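Local coordinates for protein hypoxanthine-guanine phosphoribosyltransferase (Thermus thermophilus, PDB 3ACD) that probably catalyses the magnesium-dependent salvage of hypoxanthine and guanine, joining each base to 5-phospho-alpha-D-ribose 1-diphosphate to give IMP or GMP, at residues 9-14 with 152-157; 37-42 with 59-64; 95-100 with 123-128; 105-110 with 135-140. All coordinates share one frame; numbering follows the deposited sequence.

Contact 1 (9-14 with 152-157); sequences NGPVQI and EDAYVY. With IMP (inosinic acid), chain B.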
# COMPACT_ATOMS: atom_id res chain seq x y z
N ASN A 9 -3.88 -21.23 -13.79
CA ASN A 9 -4.91 -22.21 -14.11
C ASN A 9 -5.55 -22.85 -12.88
O ASN A 9 -6.12 -23.94 -12.97
CB ASN A 9 -4.35 -23.31 -15.01
CG ASN A 9 -3.28 -24.14 -14.33
OD1 ASN A 9 -2.75 -25.09 -14.91
ND2 ASN A 9 -2.95 -23.79 -13.10
N GLY A 10 -5.45 -22.16 -11.74
CA GLY A 10 -6.04 -22.68 -10.52
C GLY A 10 -7.55 -22.53 -10.48
O GLY A 10 -8.14 -21.92 -11.37
N PRO A 11 -8.22 -23.08 -9.45
CA PRO A 11 -9.67 -23.02 -9.30
C PRO A 11 -10.26 -21.67 -8.88
O PRO A 11 -11.44 -21.41 -9.11
CB PRO A 11 -9.94 -24.11 -8.27
CG PRO A 11 -8.75 -24.00 -7.38
CD PRO A 11 -7.61 -23.88 -8.37
N VAL A 12 -9.45 -20.82 -8.25
CA VAL A 12 -9.92 -19.52 -7.80
C VAL A 12 -9.51 -18.39 -8.75
O VAL A 12 -8.33 -18.22 -9.06
CB VAL A 12 -9.39 -19.20 -6.39
CG1 VAL A 12 -9.85 -17.82 -5.94
CG2 VAL A 12 -9.88 -20.27 -5.41
N GLN A 13 -10.50 -17.63 -9.20
CA GLN A 13 -10.28 -16.52 -10.11
C GLN A 13 -11.26 -15.40 -9.75
O GLN A 13 -12.47 -15.60 -9.76
CB GLN A 13 -10.54 -16.96 -11.56
CG GLN A 13 -9.80 -18.21 -12.02
CD GLN A 13 -8.30 -18.01 -12.15
OE1 GLN A 13 -7.83 -16.90 -12.39
NE2 GLN A 13 -7.54 -19.10 -12.02
N ILE A 14 -10.73 -14.22 -9.42
CA ILE A 14 -11.58 -13.08 -9.06
C ILE A 14 -11.08 -11.86 -9.82
O ILE A 14 -9.95 -11.41 -9.62
CB ILE A 14 -11.54 -12.81 -7.54
CG1 ILE A 14 -11.72 -14.12 -6.77
CG2 ILE A 14 -12.66 -11.85 -7.17
CD1 ILE A 14 -11.67 -13.96 -5.26
N GLU A 152 -12.40 -21.60 -1.68
CA GLU A 152 -12.01 -22.98 -1.45
C GLU A 152 -10.50 -23.00 -1.20
O GLU A 152 -9.81 -22.01 -1.42
CB GLU A 152 -12.33 -23.84 -2.67
CG GLU A 152 -11.60 -23.43 -3.94
CD GLU A 152 -11.86 -24.36 -5.10
OE1 GLU A 152 -11.47 -25.55 -5.02
OE2 GLU A 152 -12.45 -23.92 -6.11
N ASP A 153 -10.01 -24.15 -0.74
CA ASP A 153 -8.59 -24.31 -0.46
C ASP A 153 -7.76 -24.31 -1.74
O ASP A 153 -7.83 -25.24 -2.54
CB ASP A 153 -8.38 -25.62 0.32
CG ASP A 153 -6.93 -25.89 0.63
OD1 ASP A 153 -6.12 -24.94 0.62
OD2 ASP A 153 -6.60 -27.06 0.92
N ALA A 154 -6.97 -23.25 -1.92
CA ALA A 154 -6.11 -23.11 -3.09
C ALA A 154 -5.09 -22.01 -2.82
O ALA A 154 -5.34 -21.11 -2.02
CB ALA A 154 -6.95 -22.76 -4.32
N TYR A 155 -3.93 -22.09 -3.47
CA TYR A 155 -2.92 -21.05 -3.28
C TYR A 155 -3.23 -19.95 -4.27
O TYR A 155 -3.13 -20.14 -5.49
CB TYR A 155 -1.50 -21.56 -3.54
CG TYR A 155 -0.47 -20.52 -3.16
CD1 TYR A 155 -0.08 -20.36 -1.83
CD2 TYR A 155 0.04 -19.63 -4.11
CE1 TYR A 155 0.78 -19.34 -1.45
CE2 TYR A 155 0.90 -18.60 -3.73
CZ TYR A 155 1.27 -18.46 -2.40
OH TYR A 155 2.08 -17.43 -2.00
N VAL A 156 -3.61 -18.79 -3.75
CA VAL A 156 -3.95 -17.65 -4.59
C VAL A 156 -2.83 -16.61 -4.61
O VAL A 156 -1.95 -16.60 -3.75
CB VAL A 156 -5.25 -16.97 -4.11
CG1 VAL A 156 -6.41 -17.96 -4.17
CG2 VAL A 156 -5.08 -16.44 -2.69
N TYR A 157 -2.87 -15.73 -5.61
CA TYR A 157 -1.88 -14.67 -5.72
C TYR A 157 -2.43 -13.54 -6.57
O TYR A 157 -3.47 -13.69 -7.21
CB TYR A 157 -0.56 -15.22 -6.27
CG TYR A 157 -0.64 -15.83 -7.65
CD1 TYR A 157 -0.35 -15.08 -8.79
CD2 TYR A 157 -0.98 -17.18 -7.82
CE1 TYR A 157 -0.41 -15.64 -10.06
CE2 TYR A 157 -1.04 -17.75 -9.09
CZ TYR A 157 -0.75 -16.98 -10.21
OH TYR A 157 -0.82 -17.54 -11.46
P IMP B . -2.28 -18.04 8.24
O1P IMP B . -2.19 -19.49 7.98
O2P IMP B . -1.49 -17.69 9.59
O3P IMP B . -3.83 -17.61 8.38
O5' IMP B . -1.62 -17.26 6.98
C5' IMP B . -0.95 -16.02 7.20
C4' IMP B . -0.34 -15.48 5.91
O4' IMP B . -0.06 -16.56 4.97
C3' IMP B . -1.36 -14.60 5.15
O3' IMP B . -1.43 -13.28 5.69
C2' IMP B . -0.76 -14.62 3.74
O2' IMP B . 0.26 -13.62 3.60
C1' IMP B . -0.16 -16.03 3.63
N9 IMP B . -1.04 -16.87 2.79
C8 IMP B . -1.91 -17.85 3.20
N7 IMP B . -2.52 -18.38 2.17
C5 IMP B . -2.09 -17.77 1.05
C6 IMP B . -2.38 -17.90 -0.35
O6 IMP B . -3.20 -18.71 -0.74
N1 IMP B . -1.72 -17.08 -1.23
C2 IMP B . -0.80 -16.15 -0.80
N3 IMP B . -0.52 -16.02 0.48
C4 IMP B . -1.13 -16.79 1.43
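Val156, whose side chain packs against Val12, uses its own backbone to read the purine of IMP. Its carbonyl O accepts from N1 of the base at 2.6 Å, and its N donates to O6 of IMP at 3.0 Å with an N-H...O angle of 163°. A 6-oxopurine with N1-H matches this N-H and C=O, which is consistent with main-chain recognition of the base. Tyr155 adds a broad aromatic surface: CG lies anti to the backbone N (chi1 -172°), which carries the ring to the base, and N1 of IMP sits 3.4 Å above one face, offset toward the rim. Its hydroxyl is held at the main-chain O of Asp162, and the carbonyl O of Ala154 accepts from Lys134. Such recognition of the base by main-chain atoms and an aromatic ring is as in the hood of type I phosphoribosyltransferases; here strand 156-157 pairs antiparallel with 174-175. The loop 9-14 backs the base-binding segment without a hydrogen bond between the two. Val12 divides its branches, CG1 meeting Val156 CG1 at 3.9 Å while CG2 touches both Ala154 CB and the aliphatic CG of Glu152. A compact beta-branched residue suits this buried spot. Nearer solvent, the rigid ring of Pro11 touches Ala154 CB through CG, at 3.8 Å, and its CB lies 3.3 Å from Glu152 OE2. Gln13 NE2 ties the loop to itself by donating to Gly10 O at 3.0 Å.

Contact 2 (37-42 with 59-64); sequences KTPHLI and IPLPLT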
# COMPACT_ATOMS: atom_id res chain seq x y z
N LYS A 37 -16.98 7.82 14.68
CA LYS A 37 -15.74 7.30 15.25
C LYS A 37 -14.56 7.65 14.35
O LYS A 37 -14.74 8.13 13.24
CB LYS A 37 -15.83 5.78 15.40
CG LYS A 37 -17.14 5.30 16.02
CD LYS A 37 -17.28 5.77 17.46
CE LYS A 37 -16.47 4.91 18.40
NZ LYS A 37 -16.99 3.51 18.42
N THR A 38 -13.35 7.43 14.86
CA THR A 38 -12.13 7.70 14.10
C THR A 38 -11.29 6.43 14.22
O THR A 38 -10.43 6.31 15.09
CB THR A 38 -11.34 8.89 14.68
OG1 THR A 38 -10.84 8.56 15.98
CG2 THR A 38 -12.24 10.11 14.80
N PRO A 39 -11.53 5.46 13.33
CA PRO A 39 -10.79 4.21 13.37
C PRO A 39 -9.32 4.33 13.02
O PRO A 39 -8.87 5.31 12.41
CB PRO A 39 -11.55 3.33 12.38
CG PRO A 39 -11.99 4.31 11.36
CD PRO A 39 -12.47 5.48 12.19
N HIS A 40 -8.57 3.32 13.45
CA HIS A 40 -7.14 3.23 13.19
C HIS A 40 -6.96 1.92 12.45
O HIS A 40 -7.13 0.85 13.03
CB HIS A 40 -6.38 3.20 14.52
CG HIS A 40 -4.89 3.09 14.35
ND1 HIS A 40 -4.15 4.02 13.65
CD2 HIS A 40 -4.01 2.17 14.80
CE1 HIS A 40 -2.88 3.68 13.68
NE2 HIS A 40 -2.76 2.56 14.37
N LEU A 41 -6.64 2.00 11.16
CA LEU A 41 -6.46 0.80 10.36
C LEU A 41 -5.01 0.35 10.30
O LEU A 41 -4.11 1.12 9.96
CB LEU A 41 -6.98 1.02 8.94
CG LEU A 41 -8.50 1.11 8.75
CD1 LEU A 41 -9.05 2.32 9.49
CD2 LEU A 41 -8.82 1.22 7.27
N ILE A 42 -4.77 -0.91 10.66
CA ILE A 42 -3.43 -1.46 10.65
C ILE A 42 -3.28 -2.46 9.50
O ILE A 42 -3.89 -3.53 9.51
CB ILE A 42 -3.11 -2.17 11.97
CG1 ILE A 42 -3.25 -1.17 13.13
CG2 ILE A 42 -1.71 -2.78 11.92
CD1 ILE A 42 -2.98 -1.77 14.49
N ILE A 59 -13.63 4.58 2.49
CA ILE A 59 -14.10 4.84 3.85
C ILE A 59 -14.06 6.34 4.12
O ILE A 59 -13.04 6.87 4.57
CB ILE A 59 -13.23 4.13 4.90
CG1 ILE A 59 -13.24 2.62 4.66
CG2 ILE A 59 -13.76 4.43 6.30
CD1 ILE A 59 -12.28 1.86 5.56
N PRO A 60 -15.16 7.04 3.85
CA PRO A 60 -15.22 8.49 4.09
C PRO A 60 -15.42 8.85 5.56
O PRO A 60 -16.50 9.28 5.97
CB PRO A 60 -16.38 8.94 3.20
CG PRO A 60 -17.30 7.77 3.26
CD PRO A 60 -16.36 6.59 3.12
N LEU A 61 -14.36 8.65 6.34
CA LEU A 61 -14.35 8.94 7.77
C LEU A 61 -12.94 9.41 8.14
O LEU A 61 -11.99 9.12 7.42
CB LEU A 61 -14.64 7.68 8.60
CG LEU A 61 -16.03 7.07 8.64
CD1 LEU A 61 -15.98 5.76 9.43
CD2 LEU A 61 -17.00 8.04 9.29
N PRO A 62 -12.80 10.15 9.25
CA PRO A 62 -11.46 10.60 9.63
C PRO A 62 -10.82 9.36 10.23
O PRO A 62 -11.42 8.69 11.08
CB PRO A 62 -11.74 11.68 10.67
CG PRO A 62 -12.98 11.16 11.34
CD PRO A 62 -13.82 10.69 10.17
N LEU A 63 -9.61 9.02 9.79
CA LEU A 63 -8.96 7.83 10.31
C LEU A 63 -7.45 7.91 10.19
O LEU A 63 -6.93 8.72 9.42
CB LEU A 63 -9.48 6.60 9.56
CG LEU A 63 -9.36 6.59 8.03
CD1 LEU A 63 -7.94 6.22 7.61
CD2 LEU A 63 -10.34 5.58 7.45
N THR A 64 -6.77 7.08 10.97
CA THR A 64 -5.31 7.02 10.95
C THR A 64 -4.91 5.63 10.51
O THR A 64 -5.74 4.71 10.46
CB THR A 64 -4.71 7.32 12.35
OG1 THR A 64 -5.24 6.41 13.31
CG2 THR A 64 -5.03 8.75 12.77
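His40 and Thr64 meet on the same face of the sheet, where ND1 and OG1 are 2.6 Å apart in a hydrogen bond that either atom could donate. With CG of His40 anti to the backbone N (chi1 179°), the imidazole presents its edge to the threonine hydroxyl. Arg96 also bonds that hydroxyl, so Thr64 OG1 has two partners in a buried place, which a small beta-branched alcohol fills well. Two backbone bonds flank the pair in parallel register: Thr64 N gives to Pro39 O at 3.1 Å, and Leu41 N to Thr64 O at 2.9 Å. Alongside these bonds apolar side chains pack, Leu41 CD2 reaching tip to tip toward Ile59 CD1 at 3.9 Å and Pro39 CG lying against Leu63 CB at 3.8 Å. Toward exposed Lys37 and Pro62, on the solvent side, no hydrogen bond joins the segments. The side chains of Thr38 and Pro62 cross at about a right angle, CG2 to CG 3.7 Å, and Pro62 O, which has no hydrogen-bond donor, receives a CA-H...O contact from Thr38 CA. Prolines suit this irregular approach, needing no N-H partner. Residues 59-64 lead from helix 49-56, which covers Leu41 with Met52 and Val56, into strand 64-70, outermost in this chain's sheet; Asn169 of the second subunit bonds the carbonyls of Ile59 and Leu61, and strand 40-45 is flanked on its other side by strand 97-102.

Contact 3 (95-100 with 123-128); sequences GRDVIV and PASVRV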
# COMPACT_ATOMS: atom_id res chain seq x y z
N GLY A 95 -6.92 2.55 23.60
CA GLY A 95 -8.10 3.40 23.53
C GLY A 95 -8.59 3.70 22.13
O GLY A 95 -9.53 4.48 21.97
N ARG A 96 -7.97 3.11 21.11
CA ARG A 96 -8.40 3.35 19.73
C ARG A 96 -9.31 2.22 19.24
O ARG A 96 -9.25 1.09 19.75
CB ARG A 96 -7.20 3.42 18.77
CG ARG A 96 -6.24 4.60 18.95
CD ARG A 96 -6.91 5.96 18.76
NE ARG A 96 -7.50 6.13 17.43
CZ ARG A 96 -6.82 6.40 16.32
NH1 ARG A 96 -5.49 6.51 16.35
NH2 ARG A 96 -7.46 6.55 15.17
N ASP A 97 -10.16 2.54 18.27
CA ASP A 97 -11.03 1.54 17.66
C ASP A 97 -10.21 1.06 16.47
O ASP A 97 -10.16 1.72 15.43
CB ASP A 97 -12.35 2.17 17.23
CG ASP A 97 -13.19 2.58 18.42
OD1 ASP A 97 -13.52 1.69 19.23
OD2 ASP A 97 -13.52 3.77 18.54
N VAL A 98 -9.55 -0.07 16.65
CA VAL A 98 -8.67 -0.65 15.65
C VAL A 98 -9.32 -1.59 14.64
O VAL A 98 -10.21 -2.37 14.98
CB VAL A 98 -7.51 -1.41 16.34
CG1 VAL A 98 -6.56 -1.99 15.29
CG2 VAL A 98 -6.77 -0.48 17.29
N ILE A 99 -8.86 -1.50 13.40
CA ILE A 99 -9.33 -2.39 12.34
C ILE A 99 -8.08 -2.98 11.70
O ILE A 99 -7.28 -2.25 11.11
CB ILE A 99 -10.14 -1.66 11.25
CG1 ILE A 99 -11.40 -1.02 11.83
CG2 ILE A 99 -10.53 -2.67 10.16
CD1 ILE A 99 -12.20 -0.22 10.81
N VAL A 100 -7.91 -4.29 11.82
CA VAL A 100 -6.78 -4.98 11.23
C VAL A 100 -7.14 -5.25 9.77
O VAL A 100 -8.24 -5.69 9.48
CB VAL A 100 -6.50 -6.33 11.93
CG1 VAL A 100 -5.34 -7.05 11.25
CG2 VAL A 100 -6.20 -6.10 13.41
N PRO A 123 -6.92 -1.77 23.29
CA PRO A 123 -7.55 -0.82 22.37
C PRO A 123 -9.03 -0.74 22.76
O PRO A 123 -9.53 -1.61 23.47
CB PRO A 123 -7.34 -1.47 21.01
CG PRO A 123 -7.38 -2.93 21.32
CD PRO A 123 -6.54 -3.01 22.58
N ALA A 124 -9.72 0.30 22.32
CA ALA A 124 -11.14 0.44 22.64
C ALA A 124 -11.93 -0.71 22.02
O ALA A 124 -12.93 -1.18 22.58
CB ALA A 124 -11.67 1.78 22.12
N SER A 125 -11.47 -1.17 20.86
CA SER A 125 -12.12 -2.28 20.17
C SER A 125 -11.24 -2.71 19.01
O SER A 125 -10.36 -1.97 18.58
CB SER A 125 -13.49 -1.87 19.64
OG SER A 125 -13.37 -0.93 18.58
N VAL A 126 -11.49 -3.92 18.51
CA VAL A 126 -10.74 -4.44 17.38
C VAL A 126 -11.64 -5.25 16.47
O VAL A 126 -12.35 -6.15 16.92
CB VAL A 126 -9.58 -5.38 17.83
CG1 VAL A 126 -8.83 -5.89 16.59
CG2 VAL A 126 -8.63 -4.65 18.76
N ARG A 127 -11.63 -4.91 15.19
CA ARG A 127 -12.39 -5.65 14.20
C ARG A 127 -11.41 -6.02 13.09
O ARG A 127 -10.35 -5.40 12.97
CB ARG A 127 -13.56 -4.84 13.65
CG ARG A 127 -14.75 -4.83 14.60
CD ARG A 127 -16.01 -4.28 13.97
NE ARG A 127 -17.13 -4.37 14.90
CZ ARG A 127 -18.37 -3.98 14.64
NH1 ARG A 127 -18.67 -3.45 13.46
NH2 ARG A 127 -19.32 -4.10 15.57
N VAL A 128 -11.76 -7.02 12.30
CA VAL A 128 -10.87 -7.47 11.24
C VAL A 128 -11.47 -7.38 9.84
O VAL A 128 -12.62 -7.75 9.61
CB VAL A 128 -10.46 -8.95 11.49
CG1 VAL A 128 -9.61 -9.47 10.34
CG2 VAL A 128 -9.70 -9.06 12.80
O HOH W 1 -12.68 -1.46 15.93
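Asp97 and Ser125 pair at the start of two parallel strands, and the aspartate can be traced outward atom by atom. CB lies 3.5 Å from Ser125 OG. CG, placed beside the backbone N by chi1 of -69°, is equally near that hydroxyl and turns OD1 toward it. OD1 accepts from Ser125 OG at 2.7 Å through its anti lone pair, and lies 3.4 Å from Ala124 CB. OD2 forms a long, weak ion pair with Lys37. A water donates both to Ser125 OG and to Val98 O, bridging this polar pair to the strand backbone. Next along, Val98 N donates to Ser125 O at 2.8 Å, Arg127 N to Val98 O, and Val100 N to Arg127 O at 2.9 Å. On the other face come valines, short and beta-branched as extended chains accept readily: Val100 CG2 meets Val126 CG1 at 4.1 Å, and Val98 CG2 meets Pro123 CB. From helix 109-119, Leu114 and Leu118 pack on Val100, and Leu115 on Val126. Two adjacent parallel strands joined through a helix packed on one face form the beta-alpha-beta crossover of the Rossmann-like phosphoribosyltransferase core.

Contact 4 (105-110 with 135-140); sequences VDTGLT and PSRRQV. With IMP (inosinic acid), chain B.
Arg137 grips the carboxylate of Asp106 side-on in a salt bridge, NE to OD1 and NH2 to OD2, each at 2.9 Å. The two flat groups are only 22° apart, and both oxygens are met on their syn sides. Residues 105-110 belong to the phosphoribosyl-binding motif of type I phosphoribosyltransferases, a loop that wraps the 5'-phosphate of IMP and leads into helix 109-119. Asp106 N, Thr107 N, Gly108 N and Thr110 N all donate to phosphate oxygens; Thr107 and Thr110 suit the loop by adding a hydroxyl to these backbone donors, and Gly108 by its positive phi. Thr107 OG1, 2.7 Å from O1P of IMP, also accepts from Leu109 N in an ST turn. Behind the loop, Arg138 takes one carbonyl with two nitrogens: NE reaches Asp106 O at 2.8 Å and NH2 at 3.2 Å, both from one face of the carbonyl plane. Its chain, bent at chi2 and chi3, folds back to do so, and Val105 CG1 lies 3.5 Å above the centre of the guanidinium. NH2 also bonds Ser133. Gln139 N gives a straight bond to Thr107 O at 2.8 Å, on a lone pair, with a weaker one to the same oxygen from Val140 N. Outermost, Leu109 CD2 packs on Val140 CG1. Gly108, at the N-cap position with phi 92°, has no side chain to crowd the preceding carbonyl, Arg138 CD or Val140 O, and Val140 CG1 lies 3.3 Å from Gly108 C.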
# COMPACT_ATOMS: atom_id res chain seq x y z
N VAL A 105 -6.87 -15.02 5.23
CA VAL A 105 -6.81 -15.81 6.45
C VAL A 105 -6.82 -17.27 6.02
O VAL A 105 -7.77 -17.74 5.39
CB VAL A 105 -8.00 -15.51 7.39
CG1 VAL A 105 -7.87 -16.32 8.69
CG2 VAL A 105 -8.05 -14.02 7.71
N ASP A 106 -5.73 -17.97 6.33
CA ASP A 106 -5.58 -19.37 5.96
C ASP A 106 -5.84 -20.23 7.19
O ASP A 106 -7.00 -20.54 7.48
CB ASP A 106 -4.16 -19.60 5.41
CG ASP A 106 -3.94 -21.00 4.88
OD1 ASP A 106 -4.93 -21.73 4.64
OD2 ASP A 106 -2.77 -21.37 4.68
N THR A 107 -4.79 -20.61 7.92
CA THR A 107 -4.98 -21.41 9.13
C THR A 107 -5.50 -20.52 10.25
O THR A 107 -6.14 -21.00 11.19
CB THR A 107 -3.67 -22.08 9.60
OG1 THR A 107 -2.76 -21.08 10.07
CG2 THR A 107 -3.03 -22.87 8.47
N GLY A 108 -5.21 -19.22 10.16
CA GLY A 108 -5.64 -18.28 11.17
C GLY A 108 -4.63 -18.05 12.28
O GLY A 108 -4.82 -17.19 13.14
N LEU A 109 -3.54 -18.81 12.26
CA LEU A 109 -2.51 -18.68 13.29
C LEU A 109 -1.92 -17.27 13.38
O LEU A 109 -1.82 -16.70 14.47
CB LEU A 109 -1.38 -19.69 13.03
CG LEU A 109 -1.80 -21.16 13.11
CD1 LEU A 109 -0.64 -22.06 12.70
CD2 LEU A 109 -2.25 -21.49 14.53
N THR A 110 -1.54 -16.70 12.25
CA THR A 110 -0.96 -15.36 12.25
C THR A 110 -1.92 -14.31 12.81
O THR A 110 -1.54 -13.53 13.68
CB THR A 110 -0.53 -14.93 10.84
OG1 THR A 110 0.41 -15.87 10.32
CG2 THR A 110 0.13 -13.56 10.89
N PRO A 135 -11.62 -20.99 4.96
CA PRO A 135 -12.10 -21.66 6.16
C PRO A 135 -11.84 -23.16 6.30
O PRO A 135 -11.75 -23.66 7.42
CB PRO A 135 -13.59 -21.30 6.19
CG PRO A 135 -13.92 -21.15 4.74
CD PRO A 135 -12.74 -20.36 4.23
N SER A 136 -11.72 -23.88 5.19
CA SER A 136 -11.48 -25.31 5.28
C SER A 136 -10.08 -25.58 5.84
O SER A 136 -9.76 -26.70 6.22
CB SER A 136 -11.64 -25.98 3.91
OG SER A 136 -10.67 -25.55 2.97
N ARG A 137 -9.26 -24.53 5.89
CA ARG A 137 -7.89 -24.64 6.39
C ARG A 137 -7.74 -24.11 7.83
O ARG A 137 -6.68 -24.25 8.43
CB ARG A 137 -6.95 -23.85 5.48
CG ARG A 137 -6.73 -24.47 4.11
CD ARG A 137 -5.47 -25.33 4.11
NE ARG A 137 -4.29 -24.51 4.37
CZ ARG A 137 -3.07 -25.00 4.57
NH1 ARG A 137 -2.86 -26.31 4.55
NH2 ARG A 137 -2.05 -24.18 4.80
N ARG A 138 -8.81 -23.53 8.36
CA ARG A 138 -8.80 -22.94 9.69
C ARG A 138 -8.40 -23.89 10.82
O ARG A 138 -9.03 -24.94 11.02
CB ARG A 138 -10.17 -22.32 9.98
CG ARG A 138 -10.20 -21.22 11.04
CD ARG A 138 -9.18 -20.12 10.74
NE ARG A 138 -9.06 -19.83 9.31
CZ ARG A 138 -9.98 -19.21 8.58
NH1 ARG A 138 -11.11 -18.78 9.14
NH2 ARG A 138 -9.79 -19.04 7.28
N GLN A 139 -7.35 -23.52 11.56
CA GLN A 139 -6.87 -24.33 12.68
C GLN A 139 -7.20 -23.65 14.00
O GLN A 139 -7.28 -24.30 15.04
CB GLN A 139 -5.36 -24.54 12.57
CG GLN A 139 -4.95 -25.28 11.30
CD GLN A 139 -3.49 -25.68 11.31
OE1 GLN A 139 -2.61 -24.84 11.52
NE2 GLN A 139 -3.22 -26.96 11.08
N VAL A 140 -7.38 -22.33 13.96
CA VAL A 140 -7.74 -21.56 15.14
C VAL A 140 -8.82 -20.59 14.72
O VAL A 140 -8.70 -19.91 13.70
CB VAL A 140 -6.52 -20.80 15.72
CG1 VAL A 140 -5.90 -19.91 14.67
CG2 VAL A 140 -6.96 -19.98 16.93
P IMP B . -2.28 -18.04 8.24
O1P IMP B . -2.19 -19.49 7.98
O2P IMP B . -1.49 -17.69 9.59
O3P IMP B . -3.83 -17.61 8.38
O5' IMP B . -1.62 -17.26 6.98
C5' IMP B . -0.95 -16.02 7.20
C4' IMP B . -0.34 -15.48 5.91
O4' IMP B . -0.06 -16.56 4.97
C3' IMP B . -1.36 -14.60 5.15
O3' IMP B . -1.43 -13.28 5.69
C2' IMP B . -0.76 -14.62 3.74
O2' IMP B . 0.26 -13.62 3.60
C1' IMP B . -0.16 -16.03 3.63
N9 IMP B . -1.04 -16.87 2.79
C8 IMP B . -1.91 -17.85 3.20
N7 IMP B . -2.52 -18.38 2.17
C5 IMP B . -2.09 -17.77 1.05
C6 IMP B . -2.38 -17.90 -0.35
O6 IMP B . -3.20 -18.71 -0.74
N1 IMP B . -1.72 -17.08 -1.23
C2 IMP B . -0.80 -16.15 -0.80
N3 IMP B . -0.52 -16.02 0.48
C4 IMP B . -1.13 -16.79 1.43

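How the contacts relate
From the N terminus, 9-14 is the first segment, and contact 1 closes its long loop only at 152-157, so the other three contacts all nest inside it. Contact 2 then closes a short loop through helix 49-56, before contact 3 opens; the two are in series and meet in the central sheet, where strands 40-45 and 97-102 are neighbours. Contacts 3 and 4 cross, because 105-110 lies between the segments of contact 3 and 135-140 follows them; helix 109-119 and strand 125-130 link them. Contacts 1 and 4, at the base and phosphate ends of IMP, touch where Asp153 packs on Ser136 and Arg137, while contacts 2 and 3 lie beyond the chain's centre from contact 1.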